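Local coordinates for protein 3-methyladenine dna-glycosylase (Archaeoglobus fulgidus, PDB 2JHN) that is a DNA glycosylase of the HhH-GPD base excision repair superfamily, joining a helical region to a TATA-box binding protein-like domain, at residues L6-N11 / Q83-L88; D42-A47 / N63-E68; G109-M114 / A274-F279. The protein carries 1 engineered substitution. All blocks are in the same frame, centred on the assembly; numbering follows the deposited sequence.

Interaction 1: L6-N11 / Q83-L88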
ATOM      1  N   LEU A   6      20.430  -1.357   6.948  1.00 22.70           N
ATOM      2  CA  LEU A   6      19.598  -0.351   7.628  1.00 22.84           C
ATOM      3  C   LEU A   6      20.354   0.249   8.806  1.00 24.49           C
ATOM      4  O   LEU A   6      21.181  -0.436   9.419  1.00 24.45           O
ATOM      5  CB  LEU A   6      18.315  -0.994   8.155  1.00 21.83           C
ATOM      6  CG  LEU A   6      17.516  -1.919   7.220  1.00 20.36           C
ATOM      7  CD1 LEU A   6      16.302  -2.477   7.937  1.00 19.02           C
ATOM      8  CD2 LEU A   6      17.144  -1.195   5.956  1.00 18.34           C
ATOM      9  N   LYS A   7      20.041   1.502   9.150  1.00 25.62           N
ATOM     10  CA  LYS A   7      20.623   2.123  10.356  1.00 26.80           C
ATOM     11  C   LYS A   7      19.938   1.643  11.637  1.00 26.48           C
ATOM     12  O   LYS A   7      20.572   1.546  12.694  1.00 27.37           O
ATOM     13  CB  LYS A   7      20.637   3.662  10.261  1.00 27.01           C
ATOM     14  CG  LYS A   7      21.572   4.325  11.275  0.50 27.28           C
ATOM     15  CD  LYS A   7      21.411   5.832  11.317  0.50 27.86           C
ATOM     16  CE  LYS A   7      22.179   6.427  12.488  0.50 29.31           C
ATOM     17  NZ  LYS A   7      21.869   7.880  12.686  0.50 31.43           N
ATOM     18  N   HIS A   8      18.663   1.273  11.523  1.00 25.99           N
ATOM     19  CA  HIS A   8      17.817   0.907  12.652  1.00 25.50           C
ATOM     20  C   HIS A   8      17.205  -0.495  12.425  1.00 24.71           C
ATOM     21  O   HIS A   8      16.982  -0.875  11.277  1.00 25.27           O
ATOM     22  CB  HIS A   8      16.730   1.983  12.766  1.00 26.39           C
ATOM     23  CG  HIS A   8      15.978   1.970  14.062  1.00 27.18           C
ATOM     24  ND1 HIS A   8      15.037   1.010  14.367  1.00 29.54           N
ATOM     25  CD2 HIS A   8      15.998   2.823  15.114  1.00 28.13           C
ATOM     26  CE1 HIS A   8      14.526   1.257  15.562  1.00 30.44           C
ATOM     27  NE2 HIS A   8      15.090   2.356  16.034  1.00 30.16           N
ATOM     28  N   ALA A   9      16.934  -1.265  13.485  1.00 23.85           N
ATOM     29  CA  ALA A   9      16.261  -2.575  13.320  1.00 22.78           C
ATOM     30  C   ALA A   9      14.839  -2.395  12.756  1.00 22.40           C
ATOM     31  O   ALA A   9      14.185  -1.374  13.003  1.00 22.91           O
ATOM     32  CB  ALA A   9      16.206  -3.349  14.631  1.00 22.95           C
ATOM     33  N   VAL A  10      14.393  -3.370  11.975  1.00 20.67           N
ATOM     34  CA  VAL A  10      13.006  -3.432  11.506  1.00 19.55           C
ATOM     35  C   VAL A  10      12.476  -4.793  11.930  1.00 18.71           C
ATOM     36  O   VAL A  10      13.210  -5.801  11.916  1.00 19.40           O
ATOM     37  CB  VAL A  10      12.932  -3.219   9.973  1.00 19.79           C
ATOM     38  CG1 VAL A  10      13.559  -4.393   9.228  1.00 19.64           C
ATOM     39  CG2 VAL A  10      11.491  -2.966   9.499  1.00 19.34           C
ATOM     40  N   ASN A  11      11.233  -4.823  12.377  1.00 18.01           N
ATOM     41  CA  ASN A  11      10.569  -6.066  12.660  1.00 17.27           C
ATOM     42  C   ASN A  11       9.905  -6.574  11.375  1.00 16.53           C
ATOM     43  O   ASN A  11       8.831  -6.111  11.006  1.00 14.42           O
ATOM     44  CB  ASN A  11       9.545  -5.881  13.771  1.00 18.32           C
ATOM     45  CG  ASN A  11       8.939  -7.186  14.212  1.00 19.36           C
ATOM     46  OD1 ASN A  11       8.407  -7.929  13.412  1.00 21.38           O
ATOM     47  ND2 ASN A  11       9.045  -7.489  15.507  1.00 22.98           N
ATOM     48  N   GLN A  83      12.986   2.955   5.717  1.00 14.12           N
ATOM     49  CA  GLN A  83      13.720   4.180   6.083  1.00 14.93           C
ATOM     50  C   GLN A  83      13.796   4.325   7.604  1.00 15.34           C
ATOM     51  O   GLN A  83      12.898   3.918   8.323  1.00 15.33           O
ATOM     52  CB  GLN A  83      13.052   5.436   5.493  1.00 15.30           C
ATOM     53  CG  GLN A  83      12.759   5.393   3.998  1.00 15.61           C
ATOM     54  CD  GLN A  83      11.360   4.834   3.661  1.00 16.06           C
ATOM     55  OE1 GLN A  83      10.704   4.157   4.480  1.00 15.15           O
ATOM     56  NE2 GLN A  83      10.900   5.134   2.452  1.00 15.98           N
ATOM     57  N   ASN A  84      14.878   4.960   8.054  1.00 16.40           N
ATOM     58  CA  ASN A  84      15.175   5.203   9.451  1.00 16.93           C
ATOM     59  C   ASN A  84      13.975   5.821  10.204  1.00 16.40           C
ATOM     60  O   ASN A  84      13.543   6.928   9.871  1.00 17.70           O
ATOM     61  CB  ASN A  84      16.413   6.121   9.513  1.00 17.58           C
ATOM     62  CG  ASN A  84      16.892   6.382  10.924  1.00 21.12           C
ATOM     63  OD1 ASN A  84      16.244   6.016  11.907  1.00 22.91           O
ATOM     64  ND2 ASN A  84      18.065   7.013  11.028  1.00 24.45           N
ATOM     65  N   PRO A  85      13.396   5.079  11.164  1.00 17.21           N
ATOM     66  CA  PRO A  85      12.204   5.529  11.914  1.00 17.07           C
ATOM     67  C   PRO A  85      12.519   6.303  13.201  1.00 17.83           C
ATOM     68  O   PRO A  85      11.633   6.498  14.027  1.00 16.40           O
ATOM     69  CB  PRO A  85      11.561   4.218  12.322  1.00 17.62           C
ATOM     70  CG  PRO A  85      12.747   3.307  12.603  1.00 17.31           C
ATOM     71  CD  PRO A  85      13.814   3.724  11.590  1.00 16.72           C
ATOM     72  N   GLU A  86      13.767   6.697  13.389  1.00 18.99           N
ATOM     73  CA  GLU A  86      14.178   7.278  14.684  1.00 21.06           C
ATOM     74  C   GLU A  86      13.332   8.507  15.054  1.00 20.74           C
ATOM     75  O   GLU A  86      12.792   8.581  16.167  1.00 20.28           O
ATOM     76  CB  GLU A  86      15.667   7.633  14.647  1.00 22.10           C
ATOM     77  CG  GLU A  86      16.148   8.443  15.840  1.00 28.05           C
ATOM     78  CD  GLU A  86      16.434   7.594  17.065  1.00 35.94           C
ATOM     79  OE1 GLU A  86      16.235   6.352  17.010  1.00 38.83           O
ATOM     80  OE2 GLU A  86      16.867   8.184  18.091  1.00 39.33           O
ATOM     81  N   GLU A  87      13.183   9.417  14.086  1.00 19.97           N
ATOM     82  CA  GLU A  87      12.480  10.670  14.286  1.00 21.07           C
ATOM     83  C   GLU A  87      10.975  10.462  14.458  1.00 18.93           C
ATOM     84  O   GLU A  87      10.343  11.120  15.291  1.00 17.97           O
ATOM     85  CB  GLU A  87      12.766  11.631  13.134  1.00 21.06           C
ATOM     86  CG  GLU A  87      12.649  13.115  13.547  1.00 25.64           C
ATOM     87  CD  GLU A  87      12.452  14.080  12.376  1.00 26.04           C
ATOM     88  OE1 GLU A  87      12.947  13.779  11.254  1.00 28.68           O
ATOM     89  OE2 GLU A  87      11.820  15.159  12.596  1.00 30.77           O
ATOM     90  N   LEU A  88      10.410   9.556  13.657  1.00 16.31           N
ATOM     91  CA  LEU A  88       9.003   9.173  13.825  1.00 14.88           C
ATOM     92  C   LEU A  88       8.800   8.663  15.240  1.00 15.04           C
ATOM     93  O   LEU A  88       7.848   9.043  15.923  1.00 15.30           O
ATOM     94  CB  LEU A  88       8.622   8.060  12.824  1.00 13.27           C
ATOM     95  CG  LEU A  88       7.293   7.315  13.049  1.00 12.41           C
ATOM     96  CD1 LEU A  88       6.093   8.220  12.901  1.00 13.10           C
ATOM     97  CD2 LEU A  88       7.164   6.082  12.104  1.00 12.38           C
TER
HETATM   98  O   HOH W   1      14.669   4.021  18.091  1.00 39.50           O
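Pro85 lies over one face of the His8 ring, its CG 3.8 Å from the ring centroid and close to the ring normal, the geometry of a CH-pi contact. This is the tight part of the junction between the loop after strand 2-5 and the start of helix 86-93. Pro85 CD also meets the root of the histidine, 3.6 Å from His8 CB, so the pyrrolidine runs from the ring face down to the CB. The ring reaches the proline because His8 CG stands anti to the backbone N (chi1 -165°), and its rotation is fixed from within its own loop: His8 ND1 donates to Ala9 O at 2.9 Å, a nearly straight bond (168°) in both the ring plane and the carbonyl plane. Toward solvent the contact slackens. Lys7 extends past Asn84 with only its methylene CD near the amide, 3.6 Å from Asn84 ND2. The other end of that amide is engaged, since Asn84 OD1 accepts from Glu86 N at 3.0 Å in an Asx turn, with Pro85 as N-cap residue. At the NE2 edge of the imidazole a water in the ring plane lies 2.7 Å from His8 NE2 and donates to Glu86 OE1, while Glu86 OE2 forms a salt bridge with Arg90 one helical turn on. The imidazole and the Glu86 carboxylate are thus joined through one water, and the closest apolar packing is between proline and imidazole. The carboxylate might modestly favour a protonated imidazole, an effect that the salt bridge to Arg90 would reduce.

Interaction 2: D42-A47 / N63-E68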
ATOM      1  N   ASP A  42      12.142  -1.589 -16.913  1.00 35.80           N
ATOM      2  CA  ASP A  42      12.444  -1.245 -18.310  1.00 36.30           C
ATOM      3  C   ASP A  42      11.711  -2.140 -19.318  1.00 36.48           C
ATOM      4  O   ASP A  42      12.331  -2.820 -20.145  1.00 37.68           O
ATOM      5  CB  ASP A  42      13.962  -1.198 -18.543  1.00 36.68           C
ATOM      6  CG  ASP A  42      14.638  -0.086 -17.735  0.50 37.54           C
ATOM      7  OD1 ASP A  42      14.225   1.094 -17.862  0.50 38.72           O
ATOM      8  OD2 ASP A  42      15.576  -0.391 -16.967  0.50 38.21           O
ATOM      9  N   GLY A  43      10.384  -2.152 -19.205  1.00 35.96           N
ATOM     10  CA  GLY A  43       9.513  -2.827 -20.156  1.00 35.06           C
ATOM     11  C   GLY A  43       9.537  -4.338 -20.105  1.00 34.63           C
ATOM     12  O   GLY A  43       9.006  -5.005 -21.005  1.00 35.23           O
ATOM     13  N   ARG A  44      10.141  -4.891 -19.060  1.00 33.35           N
ATOM     14  CA  ARG A  44      10.155  -6.335 -18.873  1.00 32.13           C
ATOM     15  C   ARG A  44       9.936  -6.705 -17.387  1.00 30.74           C
ATOM     16  O   ARG A  44      10.360  -5.975 -16.495  1.00 30.24           O
ATOM     17  CB  ARG A  44      11.435  -6.946 -19.484  1.00 32.40           C
ATOM     18  CG  ARG A  44      12.755  -6.521 -18.844  1.00 33.56           C
ATOM     19  CD  ARG A  44      13.308  -7.707 -18.082  1.00 34.84           C
ATOM     20  NE  ARG A  44      14.695  -7.634 -17.594  1.00 36.04           N
ATOM     21  CZ  ARG A  44      15.347  -6.565 -17.130  1.00 35.26           C
ATOM     22  NH1 ARG A  44      14.786  -5.364 -17.068  1.00 36.22           N
ATOM     23  NH2 ARG A  44      16.591  -6.721 -16.714  1.00 33.92           N
ATOM     24  N   ALA A  45       9.242  -7.817 -17.142  1.00 29.41           N
ATOM     25  CA  ALA A  45       8.988  -8.272 -15.774  1.00 27.40           C
ATOM     26  C   ALA A  45      10.153  -9.091 -15.242  1.00 26.48           C
ATOM     27  O   ALA A  45      10.623 -10.027 -15.890  1.00 25.90           O
ATOM     28  CB  ALA A  45       7.714  -9.078 -15.706  1.00 27.24           C
ATOM     29  N   VAL A  46      10.611  -8.711 -14.054  1.00 25.19           N
ATOM     30  CA  VAL A  46      11.662  -9.417 -13.336  1.00 24.00           C
ATOM     31  C   VAL A  46      11.142  -9.976 -12.008  1.00 23.43           C
ATOM     32  O   VAL A  46      10.162  -9.458 -11.432  1.00 22.84           O
ATOM     33  CB  VAL A  46      12.932  -8.531 -13.113  1.00 24.53           C
ATOM     34  CG1 VAL A  46      13.565  -8.168 -14.451  1.00 23.44           C
ATOM     35  CG2 VAL A  46      12.615  -7.266 -12.308  1.00 24.00           C
ATOM     36  N   ALA A  47      11.790 -11.041 -11.549  1.00 21.68           N
ATOM     37  CA  ALA A  47      11.496 -11.654 -10.259  1.00 21.16           C
ATOM     38  C   ALA A  47      12.308 -10.928  -9.179  1.00 19.90           C
ATOM     39  O   ALA A  47      13.509 -10.665  -9.354  1.00 20.05           O
ATOM     40  CB  ALA A  47      11.850 -13.144 -10.283  1.00 21.28           C
ATOM     41  N   ASN A  63      16.184 -11.785 -10.705  1.00 26.11           N
ATOM     42  CA  ASN A  63      16.827 -12.047 -11.995  1.00 26.93           C
ATOM     43  C   ASN A  63      17.088 -10.799 -12.838  1.00 27.55           C
ATOM     44  O   ASN A  63      17.361 -10.905 -14.043  1.00 27.84           O
ATOM     45  CB  ASN A  63      16.063 -13.113 -12.782  1.00 26.68           C
ATOM     46  CG  ASN A  63      14.707 -12.640 -13.250  1.00 28.66           C
ATOM     47  OD1 ASN A  63      14.257 -11.539 -12.895  1.00 27.46           O
ATOM     48  ND2 ASN A  63      14.045 -13.466 -14.068  1.00 27.41           N
ATOM     49  N   PHE A  64      16.994  -9.625 -12.201  1.00 27.64           N
ATOM     50  CA  PHE A  64      17.450  -8.361 -12.789  1.00 28.46           C
ATOM     51  C   PHE A  64      18.988  -8.297 -12.871  1.00 29.46           C
ATOM     52  O   PHE A  64      19.692  -9.095 -12.251  1.00 28.92           O
ATOM     53  CB  PHE A  64      16.883  -7.149 -12.022  1.00 27.87           C
ATOM     54  CG  PHE A  64      17.136  -7.182 -10.524  1.00 27.31           C
ATOM     55  CD1 PHE A  64      18.292  -6.615  -9.983  1.00 26.88           C
ATOM     56  CD2 PHE A  64      16.206  -7.761  -9.660  1.00 26.79           C
ATOM     57  CE1 PHE A  64      18.530  -6.648  -8.599  1.00 28.28           C
ATOM     58  CE2 PHE A  64      16.426  -7.794  -8.276  1.00 26.86           C
ATOM     59  CZ  PHE A  64      17.585  -7.235  -7.747  1.00 26.81           C
ATOM     60  N   GLU A  65      19.498  -7.350 -13.650  1.00 31.15           N
ATOM     61  CA  GLU A  65      20.932  -7.193 -13.831  1.00 32.81           C
ATOM     62  C   GLU A  65      21.549  -6.425 -12.663  1.00 33.70           C
ATOM     63  O   GLU A  65      20.864  -5.658 -11.989  1.00 33.75           O
ATOM     64  CB  GLU A  65      21.221  -6.484 -15.162  1.00 33.26           C
ATOM     65  CG  GLU A  65      20.548  -7.108 -16.402  1.00 35.45           C
ATOM     66  CD  GLU A  65      20.878  -8.593 -16.592  1.00 39.81           C
ATOM     67  OE1 GLU A  65      22.002  -9.024 -16.230  1.00 41.88           O
ATOM     68  OE2 GLU A  65      20.009  -9.332 -17.108  1.00 40.19           O
ATOM     69  N   ASN A  66      22.842  -6.636 -12.429  1.00 34.30           N
ATOM     70  CA  ASN A  66      23.571  -5.959 -11.352  1.00 35.14           C
ATOM     71  C   ASN A  66      23.490  -4.450 -11.441  1.00 34.93           C
ATOM     72  O   ASN A  66      23.430  -3.763 -10.426  1.00 34.56           O
ATOM     73  CB  ASN A  66      25.049  -6.367 -11.352  1.00 35.55           C
ATOM     74  CG  ASN A  66      25.238  -7.851 -11.307  1.00 37.99           C
ATOM     75  OD1 ASN A  66      24.419  -8.571 -10.729  1.00 41.15           O
ATOM     76  ND2 ASN A  66      26.315  -8.335 -11.921  1.00 39.05           N
ATOM     77  N   ARG A  67      23.518  -3.938 -12.666  1.00 34.88           N
ATOM     78  CA  ARG A  67      23.423  -2.502 -12.894  1.00 34.59           C
ATOM     79  C   ARG A  67      22.021  -1.931 -12.609  1.00 33.53           C
ATOM     80  O   ARG A  67      21.847  -0.711 -12.543  1.00 33.88           O
ATOM     81  CB  ARG A  67      23.845  -2.170 -14.326  1.00 35.26           C
ATOM     82  CG  ARG A  67      23.086  -2.945 -15.388  1.00 37.38           C
ATOM     83  CD  ARG A  67      23.311  -2.350 -16.765  1.00 42.02           C
ATOM     84  NE  ARG A  67      22.088  -2.427 -17.552  1.00 44.73           N
ATOM     85  CZ  ARG A  67      21.733  -3.467 -18.301  1.00 47.28           C
ATOM     86  NH1 ARG A  67      22.518  -4.542 -18.391  1.00 47.79           N
ATOM     87  NH2 ARG A  67      20.587  -3.427 -18.970  1.00 47.83           N
ATOM     88  N   GLU A  68      21.032  -2.812 -12.466  1.00 32.43           N
ATOM     89  CA  GLU A  68      19.663  -2.409 -12.116  1.00 30.63           C
ATOM     90  C   GLU A  68      19.420  -2.410 -10.597  1.00 29.47           C
ATOM     91  O   GLU A  68      18.349  -1.990 -10.147  1.00 28.45           O
ATOM     92  CB  GLU A  68      18.636  -3.312 -12.806  1.00 30.95           C
ATOM     93  CG  GLU A  68      18.681  -3.268 -14.332  1.00 31.20           C
ATOM     94  CD  GLU A  68      17.648  -4.160 -14.973  1.00 31.39           C
ATOM     95  OE1 GLU A  68      16.720  -3.624 -15.609  1.00 33.61           O
ATOM     96  OE2 GLU A  68      17.740  -5.401 -14.826  1.00 32.55           O
TER
HETATM   97  O   HOH W   2      12.519 -11.934 -16.239  1.00 34.06           O
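Arg44 and Glu68 meet end-on, one nitrogen to each oxygen, with their flat groups only 20° apart. Arg44 NH1 reaches the syn lone pair of Glu68 OE1 at 3.0 Å, while Arg44 NH2 comes to Glu68 OE2 at 2.6 Å, somewhat out of the carboxylate plane. The anti lone pair of Glu68 OE2 takes Glu65 N at 2.9 Å, so this oxygen serves two donors and joins the salt bridge to the turn before helix 69-80. Arg44 NH1 has a second acceptor in Leu41 O, and Val46 CG1 lies over one face of the guanidinium. At the other end Asn63 continues the pairing of the strands: Asn63 N donates to Ala47 O at 3.2 Å, and Asn63 OD1 takes the return bond from Ala47 N at 2.9 Å, from above the amide plane. Asn63 CG sits between its own N and carbonyl carbon (chi1 68°), which turns the amide back onto the strand. A water bridges Ala45 O and, weakly, Asn63 ND2. The contact thus fastens the end of strand 57-62 to strand 44-54 within the antiparallel sheet, while Phe64 stacks with Trp2 and packs on Leu41 of strand 34-41 and on helix 69-80.

Interaction 3: G109-M114 / A274-F279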
ATOM      1  N   GLY A 109       8.265   0.503  12.178  1.00 12.57           N
ATOM      2  CA  GLY A 109       9.044   1.563  11.492  1.00 11.59           C
ATOM      3  C   GLY A 109       8.135   2.544  10.749  1.00 10.53           C
ATOM      4  O   GLY A 109       6.969   2.789  11.141  1.00 11.44           O
ATOM      5  N   ARG A 110       8.654   3.076   9.653  1.00 11.26           N
ATOM      6  CA  ARG A 110       7.905   4.007   8.809  1.00 10.91           C
ATOM      7  C   ARG A 110       6.984   3.279   7.851  1.00 10.92           C
ATOM      8  O   ARG A 110       7.216   2.119   7.505  1.00 11.02           O
ATOM      9  CB  ARG A 110       8.891   4.873   8.015  1.00 10.99           C
ATOM     10  CG  ARG A 110       9.800   5.746   8.966  1.00 13.44           C
ATOM     11  CD  ARG A 110      10.290   7.002   8.263  1.00 16.30           C
ATOM     12  NE  ARG A 110       9.186   7.941   8.082  1.00 17.41           N
ATOM     13  CZ  ARG A 110       9.326   9.194   7.649  1.00 20.91           C
ATOM     14  NH1 ARG A 110      10.537   9.684   7.360  1.00 19.75           N
ATOM     15  NH2 ARG A 110       8.255   9.967   7.508  1.00 19.44           N
ATOM     16  N   ALA A 111       5.969   3.985   7.369  1.00 10.70           N
ATOM     17  CA  ALA A 111       5.046   3.428   6.387  1.00 10.14           C
ATOM     18  C   ALA A 111       5.751   3.225   5.054  1.00 10.24           C
ATOM     19  O   ALA A 111       6.569   4.061   4.633  1.00  8.50           O
ATOM     20  CB  ALA A 111       3.865   4.347   6.200  1.00 10.61           C
ATOM     21  N   GLY A 112       5.447   2.101   4.409  1.00  9.94           N
ATOM     22  CA  GLY A 112       5.815   1.915   2.992  1.00 10.20           C
ATOM     23  C   GLY A 112       4.737   2.472   2.067  1.00 11.35           C
ATOM     24  O   GLY A 112       4.161   3.553   2.334  1.00 10.77           O
ATOM     25  N   LEU A 113       4.466   1.730   0.991  1.00 11.05           N
ATOM     26  CA  LEU A 113       3.367   2.030   0.075  1.00 10.92           C
ATOM     27  C   LEU A 113       2.551   0.754  -0.087  1.00 12.05           C
ATOM     28  O   LEU A 113       3.018  -0.341   0.283  1.00 11.12           O
ATOM     29  CB  LEU A 113       3.907   2.489  -1.295  1.00 11.44           C
ATOM     30  CG  LEU A 113       4.702   3.807  -1.298  1.00 11.69           C
ATOM     31  CD1 LEU A 113       5.386   3.947  -2.672  1.00 14.42           C
ATOM     32  CD2 LEU A 113       3.747   4.979  -1.033  1.00 14.46           C
ATOM     33  N   MET A 114       1.336   0.886  -0.613  1.00 11.79           N
ATOM     34  CA  MET A 114       0.524  -0.311  -0.846  1.00 13.85           C
ATOM     35  C   MET A 114       0.440  -0.741  -2.344  1.00 13.58           C
ATOM     36  O   MET A 114      -0.411  -1.586  -2.716  1.00 14.63           O
ATOM     37  CB  MET A 114      -0.841  -0.154  -0.162  1.00 14.60           C
ATOM     38  CG  MET A 114      -0.715  -0.065   1.366  1.00 15.23           C
ATOM     39  SD  MET A 114      -2.253   0.225   2.226  1.00 19.90           S
ATOM     40  CE  MET A 114      -3.101  -1.320   1.883  1.00 20.80           C
ATOM     41  N   ALA A 274       1.695  12.162   9.770  1.00  9.95           N
ATOM     42  CA  ALA A 274       0.327  11.627   9.614  1.00  9.16           C
ATOM     43  C   ALA A 274       0.274  10.373   8.711  1.00  9.60           C
ATOM     44  O   ALA A 274      -0.457   9.420   9.021  1.00  7.93           O
ATOM     45  CB  ALA A 274      -0.638  12.688   9.076  1.00 10.63           C
ATOM     46  N   ARG A 275       1.045  10.392   7.605  1.00  9.47           N
ATOM     47  CA  ARG A 275       1.090   9.220   6.675  1.00  9.33           C
ATOM     48  C   ARG A 275       1.658   7.936   7.320  1.00  9.84           C
ATOM     49  O   ARG A 275       1.189   6.847   7.045  1.00  9.27           O
ATOM     50  CB  ARG A 275       1.861   9.563   5.382  1.00  9.51           C
ATOM     51  CG  ARG A 275       1.430   8.700   4.166  1.00  9.26           C
ATOM     52  CD  ARG A 275       2.401   8.880   2.998  1.00  9.69           C
ATOM     53  NE  ARG A 275       3.641   8.160   3.259  1.00 10.14           N
ATOM     54  CZ  ARG A 275       3.803   6.860   3.039  1.00 13.04           C
ATOM     55  NH1 ARG A 275       2.810   6.144   2.525  1.00  9.76           N
ATOM     56  NH2 ARG A 275       4.956   6.272   3.352  1.00  9.81           N
ATOM     57  N   ASP A 276       2.674   8.069   8.181  1.00  9.40           N
ATOM     58  CA  ASP A 276       3.212   6.920   8.908  1.00 10.39           C
ATOM     59  C   ASP A 276       2.209   6.450   9.950  1.00 10.02           C
ATOM     60  O   ASP A 276       1.899   5.255  10.076  1.00  8.71           O
ATOM     61  CB  ASP A 276       4.514   7.347   9.613  1.00  9.86           C
ATOM     62  CG  ASP A 276       5.566   7.790   8.645  1.00 13.95           C
ATOM     63  OD1 ASP A 276       6.188   6.917   8.007  1.00 13.98           O
ATOM     64  OD2 ASP A 276       5.790   9.025   8.524  1.00 13.91           O
ATOM     65  N   ILE A 277       1.662   7.401  10.697  1.00  9.73           N
ATOM     66  CA  ILE A 277       0.653   7.051  11.713  1.00 10.44           C
ATOM     67  C   ILE A 277      -0.584   6.376  11.096  1.00  9.69           C
ATOM     68  O   ILE A 277      -1.198   5.501  11.692  1.00  9.59           O
ATOM     69  CB  ILE A 277       0.282   8.308  12.566  1.00 10.17           C
ATOM     70  CG1 ILE A 277       1.528   8.759  13.346  1.00 11.60           C
ATOM     71  CG2 ILE A 277      -0.953   8.042  13.473  1.00 11.31           C
ATOM     72  CD1 ILE A 277       1.434  10.213  13.884  1.00 11.79           C
ATOM     73  N   LEU A 278      -0.952   6.784   9.887  1.00  8.70           N
ATOM     74  CA  LEU A 278      -2.048   6.154   9.194  1.00  9.36           C
ATOM     75  C   LEU A 278      -1.888   4.622   9.091  1.00  8.23           C
ATOM     76  O   LEU A 278      -2.857   3.879   9.292  1.00  8.84           O
ATOM     77  CB  LEU A 278      -2.136   6.749   7.780  1.00  9.17           C
ATOM     78  CG  LEU A 278      -3.145   6.120   6.816  1.00 10.94           C
ATOM     79  CD1 LEU A 278      -4.575   6.302   7.292  1.00 11.76           C
ATOM     80  CD2 LEU A 278      -2.940   6.684   5.429  1.00 10.26           C
ATOM     81  N   PHE A 279      -0.680   4.151   8.779  1.00  8.78           N
ATOM     82  CA  PHE A 279      -0.430   2.698   8.689  1.00  9.19           C
ATOM     83  C   PHE A 279      -0.584   1.991  10.066  1.00 10.35           C
ATOM     84  O   PHE A 279      -1.113   0.869  10.134  1.00 10.33           O
ATOM     85  CB  PHE A 279       0.941   2.408   8.076  1.00  9.33           C
ATOM     86  CG  PHE A 279       0.977   2.506   6.554  1.00 11.13           C
ATOM     87  CD1 PHE A 279       0.475   3.620   5.885  1.00 10.28           C
ATOM     88  CD2 PHE A 279       1.542   1.462   5.791  1.00 12.93           C
ATOM     89  CE1 PHE A 279       0.533   3.715   4.465  1.00 11.73           C
ATOM     90  CE2 PHE A 279       1.613   1.550   4.382  1.00 13.18           C
ATOM     91  CZ  PHE A 279       1.099   2.677   3.719  1.00  9.34           C
TER
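Two nitrogens of Arg275 converge on a single backbone oxygen, Gly112 O. Arg275 NH1 approaches almost along the C=O axis at 2.9 Å, and Arg275 NH2, at 3.0 Å, approaches at a wider angle, tilted from the carbonyl plane; the oxygen lies in the guanidinium plane for both. Arg275 can reach the loop because its chain, extended as far as CD, bends at chi3 (75°), and Arg275 NH1 also donates to Ser228 O of helix 220-229. One residue further along, Asp276 grips the loop with both oxygens. Arg110 meets it side-on: Arg110 NH2 to Asp276 OD2 is 2.8 Å and lies close to the guanidinium plane, whereas Arg110 NE approaches Asp276 OD1 from above the carboxylate, at 3.2 Å. The anti lone pair of Asp276 OD1 is taken by Ala111 N at 3.0 Å. Between these polar groups Ala111 fits closely, its CB 3.5 Å from the centroid of the Phe279 ring and over its face, a CH-pi contact; the same methyl lies over a face of the Arg275 guanidinium. Met114, at the far end of the segment, runs alongside the ring in the opposite sense, its SD 5.0 Å from the centroid in an oblique Met-aromatic contact. The contact holds the loop between helices 96-104 and 118-127 against helix 274-287, in the buried helical part of this HhH-GPD family protein. Side chains of that last helix satisfy Ala111 N and Gly112 O, while Leu113 and Met114 bond to other backbone. With Asp276 flanked by Arg110, the aspartate is probably held ionised although buried.

From the N terminus, the chain leaves strand 2-5 and enters the loop whose residues 6-11 meet 83-88, so interaction 1 closes a loop over most of the TATA-box binding protein-like domain. Interaction 2 is nested within it, a short closure across strands 44-54 and 57-62 just before helix 69-80; the two do not touch, with centres about 27 Å apart. Interaction 3 follows in series and encloses the 159 residues between its segments, mostly helical, bringing the loop 109-114 to helix 274-287. It touches interaction 1: Leu88 packs against Gly109 and Asp276, and Gln83 and Asn84 against Arg110, joining helix 86-93 to the late helix.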